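Dihydrodipicolinate synthase (Aquifex aeolicus, PDB 2EHH) probably catalyses the condensation of pyruvate with (S)-aspartate-beta-semialdehyde to 4-hydroxy-tetrahydrodipicolinate, a step of lysine biosynthesis through diaminopimelate. Local coordinates at residues Pro165-Asp168 and Arg169-Glu172; Ser189-Leu192 and Pro193-Leu197; Gly224-Arg227 and Arg228-Glu231. All coordinates share one frame; numbering follows the deposited sequence.

Interaction 1: Pro165-Asp168 and Arg169-Glu172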
ATOM      1  N   PRO A 165       7.377  -2.882  10.178  1.00 16.21           N
ATOM      2  CA  PRO A 165       6.747  -4.176  10.459  1.00 17.15           C
ATOM      3  C   PRO A 165       7.393  -5.301   9.642  1.00 15.93           C
ATOM      4  O   PRO A 165       6.980  -6.454   9.724  1.00 17.28           O
ATOM      5  CB  PRO A 165       5.299  -3.938  10.050  1.00 17.82           C
ATOM      6  CG  PRO A 165       5.466  -3.075   8.837  1.00 18.46           C
ATOM      7  CD  PRO A 165       6.526  -2.070   9.289  1.00 18.36           C
ATOM      8  N   ASN A 166       8.414  -4.958   8.865  1.00 15.34           N
ATOM      9  CA  ASN A 166       9.091  -5.930   8.014  1.00 14.43           C
ATOM     10  C   ASN A 166      10.255  -6.647   8.708  1.00 13.40           C
ATOM     11  O   ASN A 166      11.378  -6.143   8.728  1.00 12.46           O
ATOM     12  CB  ASN A 166       9.594  -5.225   6.749  1.00 15.85           C
ATOM     13  CG  ASN A 166      10.210  -6.187   5.750  1.00 18.48           C
ATOM     14  OD1 ASN A 166      10.282  -7.386   5.994  1.00 19.00           O
ATOM     15  ND2 ASN A 166      10.660  -5.657   4.620  1.00 19.72           N
ATOM     16  N   MET A 167       9.991  -7.829   9.266  1.00 13.38           N
ATOM     17  CA  MET A 167      11.043  -8.582   9.952  1.00 13.69           C
ATOM     18  C   MET A 167      12.170  -8.941   8.993  1.00 13.64           C
ATOM     19  O   MET A 167      13.324  -9.072   9.398  1.00 14.64           O
ATOM     20  CB  MET A 167      10.480  -9.864  10.577  1.00 13.00           C
ATOM     21  CG  MET A 167       9.442  -9.619  11.664  1.00 15.75           C
ATOM     22  SD  MET A 167      10.073  -8.642  13.054  1.00 14.32           S
ATOM     23  CE  MET A 167       9.532  -6.980  12.570  1.00 17.22           C
ATOM     24  N   ASP A 168      11.831  -9.104   7.721  1.00 14.74           N
ATOM     25  CA  ASP A 168      12.828  -9.439   6.714  1.00 17.48           C
ATOM     26  C   ASP A 168      13.891  -8.353   6.612  1.00 17.25           C
ATOM     27  O   ASP A 168      15.054  -8.635   6.325  1.00 16.57           O
ATOM     28  CB  ASP A 168      12.165  -9.612   5.359  1.00 23.89           C
ATOM     29  CG  ASP A 168      12.434 -10.958   4.761  1.00 31.97           C
ATOM     30  OD1 ASP A 168      13.625 -11.274   4.515  1.00 35.26           O
ATOM     31  OD2 ASP A 168      11.453 -11.699   4.540  1.00 35.40           O
ATOM     32  N   ARG A 169      13.485  -7.106   6.822  1.00 15.02           N
ATOM     33  CA  ARG A 169      14.433  -6.001   6.764  1.00 13.97           C
ATOM     34  C   ARG A 169      15.382  -6.130   7.955  1.00 11.70           C
ATOM     35  O   ARG A 169      16.583  -5.901   7.832  1.00 12.59           O
ATOM     36  CB  ARG A 169      13.693  -4.661   6.814  1.00 14.06           C
ATOM     37  CG  ARG A 169      14.609  -3.446   6.895  1.00 13.56           C
ATOM     38  CD  ARG A 169      13.793  -2.165   6.992  1.00 13.18           C
ATOM     39  NE  ARG A 169      14.612  -1.028   7.399  1.00 12.96           N
ATOM     40  CZ  ARG A 169      15.373  -0.313   6.579  1.00 15.26           C
ATOM     41  NH1 ARG A 169      15.426  -0.605   5.283  1.00 13.63           N
ATOM     42  NH2 ARG A 169      16.087   0.702   7.062  1.00 13.85           N
ATOM     43  N   ILE A 170      14.842  -6.509   9.107  1.00 11.70           N
ATOM     44  CA  ILE A 170      15.669  -6.681  10.294  1.00 12.65           C
ATOM     45  C   ILE A 170      16.699  -7.789  10.017  1.00 13.36           C
ATOM     46  O   ILE A 170      17.886  -7.644  10.328  1.00 12.70           O
ATOM     47  CB  ILE A 170      14.809  -7.063  11.529  1.00 14.56           C
ATOM     48  CG1 ILE A 170      13.734  -5.992  11.772  1.00 13.79           C
ATOM     49  CG2 ILE A 170      15.692  -7.225  12.756  1.00 10.94           C
ATOM     50  CD1 ILE A 170      14.274  -4.566  11.907  1.00 13.41           C
ATOM     51  N   SER A 171      16.248  -8.892   9.429  1.00 12.98           N
ATOM     52  CA  SER A 171      17.157  -9.992   9.108  1.00 14.00           C
ATOM     53  C   SER A 171      18.279  -9.498   8.213  1.00 13.78           C
ATOM     54  O   SER A 171      19.456  -9.806   8.434  1.00 15.37           O
ATOM     55  CB  SER A 171      16.417 -11.125   8.384  1.00 13.56           C
ATOM     56  OG  SER A 171      15.618 -11.872   9.278  1.00 14.29           O
ATOM     57  N   GLU A 172      17.907  -8.727   7.198  1.00 14.21           N
ATOM     58  CA  GLU A 172      18.873  -8.200   6.249  1.00 15.62           C
ATOM     59  C   GLU A 172      19.908  -7.309   6.929  1.00 14.58           C
ATOM     60  O   GLU A 172      21.102  -7.433   6.667  1.00 14.66           O
ATOM     61  CB  GLU A 172      18.150  -7.426   5.149  1.00 19.07           C
ATOM     62  CG  GLU A 172      18.939  -7.310   3.861  1.00 28.25           C
ATOM     63  CD  GLU A 172      19.106  -8.643   3.140  1.00 30.66           C
ATOM     64  OE1 GLU A 172      18.081  -9.283   2.805  1.00 33.37           O
ATOM     65  OE2 GLU A 172      20.263  -9.050   2.901  1.00 35.59           O
TER
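Asn166 and Arg169 meet at the N-cap of helix 167-177, the helix that links strands 157-162 and 182-185 in a beta-alpha-beta unit of the TIM barrel. Capping comes first. Asn166 OD1 accepts weakly from two amides of the first turn, Asp168 N at 2.9 Å and Arg169 N at 3.3 Å. The cap reaches these amides because CG stands anti to the backbone N (chi1 -175°). Replacing the asparagine with an alanine removes OD1, and is likely to leave Asp168 N without this acceptor and Arg169 N with just one of its two partners here, Asn166 O. That remaining main-chain bond, i to i+3, measures 3.0 Å from Arg169 N to Asn166 O, its donor well above the carbonyl plane. The regular bonds follow: Ser171 N donates to Met167 O, nearly straight at 161°, and Glu172 N to Asp168 O.

Among the longer side chains, the extended Arg169 crosses Asn166 at about a right angle, its CB 3.9 Å from Asn166 ND2. Its guanidinium finds its partners outside the turn, in a salt bridge from NE to Glu162 and a hydrogen bond from NH2 to Ile142 O. Two further polar ends face the second subunit, Asp168 OD2 bonding Ser189 and Ser171 OG bonding His233 of that neighbouring chain, so the start of this helix also joins two subunits. Apolar contact within the turn is slight, since Met167 and Ile170 pack on Met194 of helix 191-196; here the methyl CE of Met167 lies 4.4 Å from Ile170 CG1.

Interaction 2: Ser189-Leu192 and Pro193-Leu197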
ATOM      1  N   SER A 189       5.298  -3.544  20.222  1.00 11.51           N
ATOM      2  CA  SER A 189       4.709  -4.828  19.865  1.00 14.59           C
ATOM      3  C   SER A 189       5.645  -5.733  19.077  1.00 12.56           C
ATOM      4  O   SER A 189       5.406  -6.932  18.984  1.00 13.18           O
ATOM      5  CB  SER A 189       3.432  -4.609  19.054  1.00 16.84           C
ATOM      6  OG  SER A 189       2.399  -4.113  19.883  1.00 24.96           O
ATOM      7  N   LEU A 190       6.709  -5.167  18.519  1.00 12.01           N
ATOM      8  CA  LEU A 190       7.640  -5.951  17.709  1.00 12.28           C
ATOM      9  C   LEU A 190       8.987  -6.234  18.368  1.00 12.41           C
ATOM     10  O   LEU A 190       9.852  -6.879  17.776  1.00 13.36           O
ATOM     11  CB  LEU A 190       7.872  -5.240  16.371  1.00 11.76           C
ATOM     12  CG  LEU A 190       6.583  -4.934  15.604  1.00 12.53           C
ATOM     13  CD1 LEU A 190       6.895  -4.145  14.338  1.00 10.78           C
ATOM     14  CD2 LEU A 190       5.872  -6.242  15.276  1.00 12.28           C
ATOM     15  N   THR A 191       9.167  -5.755  19.590  1.00 13.48           N
ATOM     16  CA  THR A 191      10.423  -5.965  20.296  1.00 13.24           C
ATOM     17  C   THR A 191      10.793  -7.444  20.419  1.00 13.50           C
ATOM     18  O   THR A 191      11.922  -7.829  20.117  1.00 14.14           O
ATOM     19  CB  THR A 191      10.365  -5.337  21.694  1.00 13.11           C
ATOM     20  OG1 THR A 191      10.155  -3.924  21.558  1.00 13.70           O
ATOM     21  CG2 THR A 191      11.671  -5.579  22.450  1.00 14.40           C
ATOM     22  N   LEU A 192       9.844  -8.271  20.844  1.00 13.36           N
ATOM     23  CA  LEU A 192      10.119  -9.697  21.010  1.00 13.31           C
ATOM     24  C   LEU A 192      10.591 -10.356  19.711  1.00 13.23           C
ATOM     25  O   LEU A 192      11.684 -10.922  19.661  1.00 12.29           O
ATOM     26  CB  LEU A 192       8.886 -10.418  21.574  1.00 13.01           C
ATOM     27  CG  LEU A 192       9.075 -11.883  21.992  1.00 16.45           C
ATOM     28  CD1 LEU A 192       7.998 -12.269  23.003  1.00 15.89           C
ATOM     29  CD2 LEU A 192       9.029 -12.787  20.763  1.00 11.51           C
ATOM     30  N   PRO A 193       9.781 -10.291  18.638  1.00 13.01           N
ATOM     31  CA  PRO A 193      10.247 -10.924  17.398  1.00 12.56           C
ATOM     32  C   PRO A 193      11.548 -10.326  16.852  1.00 12.75           C
ATOM     33  O   PRO A 193      12.383 -11.040  16.304  1.00 12.02           O
ATOM     34  CB  PRO A 193       9.056 -10.759  16.443  1.00 12.76           C
ATOM     35  CG  PRO A 193       8.328  -9.533  16.983  1.00 12.49           C
ATOM     36  CD  PRO A 193       8.422  -9.739  18.481  1.00 13.28           C
ATOM     37  N   MET A 194      11.735  -9.018  17.001  1.00 12.52           N
ATOM     38  CA  MET A 194      12.960  -8.404  16.504  1.00 10.32           C
ATOM     39  C   MET A 194      14.175  -8.867  17.310  1.00 12.02           C
ATOM     40  O   MET A 194      15.248  -9.096  16.750  1.00 12.53           O
ATOM     41  CB  MET A 194      12.870  -6.878  16.557  1.00 10.28           C
ATOM     42  CG  MET A 194      12.059  -6.273  15.431  1.00 13.06           C
ATOM     43  SD  MET A 194      12.464  -4.537  15.209  1.00 14.27           S
ATOM     44  CE  MET A 194      11.057  -4.014  14.141  1.00 12.80           C
ATOM     45  N   MET A 195      14.016  -9.001  18.622  1.00 11.07           N
ATOM     46  CA  MET A 195      15.140  -9.446  19.437  1.00 12.63           C
ATOM     47  C   MET A 195      15.431 -10.929  19.206  1.00 12.75           C
ATOM     48  O   MET A 195      16.575 -11.372  19.315  1.00 12.92           O
ATOM     49  CB  MET A 195      14.887  -9.134  20.912  1.00 12.56           C
ATOM     50  CG  MET A 195      15.000  -7.637  21.199  1.00 15.48           C
ATOM     51  SD  MET A 195      14.835  -7.183  22.929  1.00 19.22           S
ATOM     52  CE  MET A 195      16.500  -7.589  23.527  1.00 16.87           C
ATOM     53  N   ALA A 196      14.402 -11.694  18.861  1.00 12.55           N
ATOM     54  CA  ALA A 196      14.605 -13.113  18.582  1.00 12.61           C
ATOM     55  C   ALA A 196      15.507 -13.221  17.349  1.00 13.16           C
ATOM     56  O   ALA A 196      16.233 -14.200  17.179  1.00 14.44           O
ATOM     57  CB  ALA A 196      13.264 -13.799  18.329  1.00 12.19           C
ATOM     58  N   LEU A 197      15.469 -12.192  16.502  1.00 12.71           N
ATOM     59  CA  LEU A 197      16.282 -12.145  15.289  1.00 12.20           C
ATOM     60  C   LEU A 197      17.646 -11.484  15.483  1.00 12.43           C
ATOM     61  O   LEU A 197      18.466 -11.466  14.565  1.00 13.98           O
ATOM     62  CB  LEU A 197      15.526 -11.414  14.174  1.00 11.47           C
ATOM     63  CG  LEU A 197      14.441 -12.203  13.436  1.00 12.53           C
ATOM     64  CD1 LEU A 197      13.563 -11.250  12.626  1.00 13.06           C
ATOM     65  CD2 LEU A 197      15.098 -13.228  12.523  1.00 13.55           C
TER
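The backbone passes without a break from Ser189-Leu192 into Pro193-Leu197, most of it wound into the short helix 191-196, part of the crossover between TIM-barrel strands 182-185 and 201-204. Three successive i to i+4 hydrogen bonds tie the halves together. Met194 N meets Leu190 O at 3.0 Å and Ala196 N meets Leu192 O at 2.9 Å, both nearly along the C=O axis, while between them Met195 N reaches Thr191 O at 2.8 Å. Pro193 has no N-H to give, but in the first turn of a helix none is required, and its ring instead sets CG 3.2 Å from Leu190 O.

The side chains pair on the same spacing. Met194, extended beyond CG, crosses Leu190 at a slant and brings its methyl CE 4.1 Å from Leu190 CB. Thr191 and Met195 instead lie side by side and point the same way. The Thr191 methyl gets there by standing anti to the backbone N, which leaves OG1 beside that N, with weak hydrogen bonds to Ser185 OG and to the carbonyls of Asp187 and Asp188. Met195 packs on Ile218 and Leu222 of helix 211-223, whereas Leu192 packs on Ala229 and His233 of helix 226-242. Where Thr191 and Met195 touch, the methyl CG2 of the threonine sits 3.6 Å from the sulfur SD.

Interaction 3: Gly224-Arg227 and Arg228-Glu231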
ATOM      1  N   GLY A 224      17.710 -14.833  26.332  1.00 23.09           N
ATOM      2  CA  GLY A 224      17.325 -15.911  25.437  1.00 22.89           C
ATOM      3  C   GLY A 224      16.141 -16.718  25.940  1.00 22.31           C
ATOM      4  O   GLY A 224      15.813 -17.764  25.379  1.00 21.52           O
ATOM      5  N   ASP A 225      15.499 -16.231  26.998  1.00 21.18           N
ATOM      6  CA  ASP A 225      14.345 -16.904  27.577  1.00 20.09           C
ATOM      7  C   ASP A 225      13.075 -16.335  26.956  1.00 19.90           C
ATOM      8  O   ASP A 225      12.432 -15.446  27.524  1.00 17.68           O
ATOM      9  CB  ASP A 225      14.322 -16.683  29.091  1.00 22.15           C
ATOM     10  CG  ASP A 225      13.220 -17.467  29.779  1.00 22.28           C
ATOM     11  OD1 ASP A 225      12.355 -18.034  29.080  1.00 24.59           O
ATOM     12  OD2 ASP A 225      13.215 -17.506  31.024  1.00 23.10           O
ATOM     13  N   PHE A 226      12.704 -16.852  25.790  1.00 19.41           N
ATOM     14  CA  PHE A 226      11.521 -16.344  25.114  1.00 19.91           C
ATOM     15  C   PHE A 226      10.203 -16.865  25.659  1.00 19.79           C
ATOM     16  O   PHE A 226       9.143 -16.362  25.299  1.00 19.83           O
ATOM     17  CB  PHE A 226      11.653 -16.562  23.607  1.00 17.99           C
ATOM     18  CG  PHE A 226      12.597 -15.588  22.962  1.00 17.98           C
ATOM     19  CD1 PHE A 226      12.165 -14.308  22.616  1.00 17.25           C
ATOM     20  CD2 PHE A 226      13.942 -15.907  22.795  1.00 19.05           C
ATOM     21  CE1 PHE A 226      13.059 -13.358  22.120  1.00 17.34           C
ATOM     22  CE2 PHE A 226      14.846 -14.965  22.300  1.00 17.46           C
ATOM     23  CZ  PHE A 226      14.401 -13.685  21.963  1.00 18.75           C
ATOM     24  N   ARG A 227      10.260 -17.860  26.539  1.00 21.29           N
ATOM     25  CA  ARG A 227       9.036 -18.357  27.156  1.00 21.96           C
ATOM     26  C   ARG A 227       8.615 -17.243  28.110  1.00 21.23           C
ATOM     27  O   ARG A 227       7.441 -16.891  28.207  1.00 21.77           O
ATOM     28  CB  ARG A 227       9.291 -19.633  27.961  1.00 24.94           C
ATOM     29  CG  ARG A 227       8.142 -19.985  28.902  1.00 28.93           C
ATOM     30  CD  ARG A 227       8.505 -21.127  29.843  1.00 33.43           C
ATOM     31  NE  ARG A 227       8.601 -22.405  29.147  1.00 38.79           N
ATOM     32  CZ  ARG A 227       7.570 -23.028  28.582  1.00 42.00           C
ATOM     33  NH1 ARG A 227       6.358 -22.488  28.631  1.00 43.79           N
ATOM     34  NH2 ARG A 227       7.748 -24.194  27.973  1.00 42.13           N
ATOM     35  N   ARG A 228       9.594 -16.695  28.819  1.00 20.01           N
ATOM     36  CA  ARG A 228       9.336 -15.611  29.757  1.00 19.99           C
ATOM     37  C   ARG A 228       9.036 -14.332  28.974  1.00 17.76           C
ATOM     38  O   ARG A 228       8.186 -13.541  29.372  1.00 17.52           O
ATOM     39  CB  ARG A 228      10.548 -15.406  30.670  1.00 19.86           C
ATOM     40  CG  ARG A 228      10.454 -14.197  31.591  1.00 24.44           C
ATOM     41  CD  ARG A 228       9.220 -14.236  32.484  1.00 27.18           C
ATOM     42  NE  ARG A 228       9.196 -13.095  33.398  1.00 30.99           N
ATOM     43  CZ  ARG A 228       8.118 -12.681  34.057  1.00 32.90           C
ATOM     44  NH1 ARG A 228       6.961 -13.313  33.911  1.00 34.20           N
ATOM     45  NH2 ARG A 228       8.193 -11.622  34.854  1.00 34.46           N
ATOM     46  N   ALA A 229       9.738 -14.138  27.862  1.00 16.66           N
ATOM     47  CA  ALA A 229       9.528 -12.961  27.026  1.00 16.85           C
ATOM     48  C   ALA A 229       8.080 -12.940  26.535  1.00 16.33           C
ATOM     49  O   ALA A 229       7.405 -11.913  26.605  1.00 17.81           O
ATOM     50  CB  ALA A 229      10.492 -12.978  25.845  1.00 17.03           C
ATOM     51  N   ARG A 230       7.604 -14.078  26.041  1.00 16.24           N
ATOM     52  CA  ARG A 230       6.227 -14.174  25.565  1.00 16.40           C
ATOM     53  C   ARG A 230       5.244 -13.877  26.693  1.00 16.36           C
ATOM     54  O   ARG A 230       4.202 -13.265  26.476  1.00 15.14           O
ATOM     55  CB  ARG A 230       5.931 -15.576  25.010  1.00 17.26           C
ATOM     56  CG  ARG A 230       6.480 -15.847  23.616  1.00 16.78           C
ATOM     57  CD  ARG A 230       5.883 -17.136  23.035  1.00 19.67           C
ATOM     58  NE  ARG A 230       6.323 -18.329  23.758  1.00 19.10           N
ATOM     59  CZ  ARG A 230       7.519 -18.897  23.622  1.00 20.42           C
ATOM     60  NH1 ARG A 230       8.415 -18.392  22.781  1.00 17.61           N
ATOM     61  NH2 ARG A 230       7.826 -19.973  24.338  1.00 20.66           N
ATOM     62  N   GLU A 231       5.570 -14.327  27.901  1.00 16.68           N
ATOM     63  CA  GLU A 231       4.687 -14.101  29.035  1.00 18.34           C
ATOM     64  C   GLU A 231       4.495 -12.606  29.269  1.00 15.74           C
ATOM     65  O   GLU A 231       3.378 -12.134  29.471  1.00 16.63           O
ATOM     66  CB  GLU A 231       5.270 -14.744  30.294  1.00 21.77           C
ATOM     67  CG  GLU A 231       4.246 -15.030  31.364  1.00 29.26           C
ATOM     68  CD  GLU A 231       4.885 -15.495  32.659  1.00 34.78           C
ATOM     69  OE1 GLU A 231       5.816 -16.330  32.596  1.00 35.24           O
ATOM     70  OE2 GLU A 231       4.452 -15.026  33.734  1.00 37.83           O
TER
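Asp225 and Arg228 meet where a new helix begins directly after the previous one has ended. The carboxylate of Asp225 is the capping acceptor: its OD1 takes Arg228 N at 3.1 Å, the donor standing well above the carboxylate plane, and receives a weak bond from Arg227 N at 3.3 Å. A chi1 near 180° sets the carboxylate beside its own carbonyl carbon, on the side of the coming turn, and OD2 comes to rest 3.4 Å from Arg228 CB. Its negative charge at a helix N-terminus is likely to be favoured by the helix dipole.

Backbone acceptors are met in turn: Asp225 O by Ala229 N, Phe226 O by Arg230 N at 2.9 Å, and Arg227 O by Glu231 N. Phe226 O also lies over one face of the Arg230 guanidinium, 3.3 Å above its plane, but this is no hydrogen bond. Arg230 NH1 instead donates to Ala196 O of the second subunit. Arg228, bent at chi2, sends NH1 to a salt bridge with Glu231 OE2 at 3.0 Å, one helical turn on, and has a weak, long ion pair with Glu216.

Phe226 contributes apolar contact, its CD1 3.9 Å from Ala229 CB, and its ring also meets Phe226 of the second subunit edge to face. A Schellman motif at Gly224 (phi 88°), followed at once by the N-cap Asp225, makes the tight joint between helix 211-223, which follows the last barrel strand, and helix 226-242, as in the DapA family, where a helical C-terminal region follows the TIM barrel.

Overall arrangement
The three contacts illustrate how three helix starts are packed at one subunit interface. Interactions 1 and 2 lie with centres 10 Å apart and touch through methionines, Met167 CE and Met194 CE being 3.7 Å apart. Interaction 2 also meets interaction 3, centres 11 Å apart, with Ala196 CA 3.4 Å from Phe226 CZ. Interactions 1 and 3 do not touch, their nearest atoms about 11 Å apart, so 189-197 bridges them. All three reach the second subunit of the tetramer. The side chains of Ile170 and Met194 come within about 9 Å and 8 Å of that of Lys161, the predicted Schiff-base lysine, whereas interaction 3 lies away from the predicted sites.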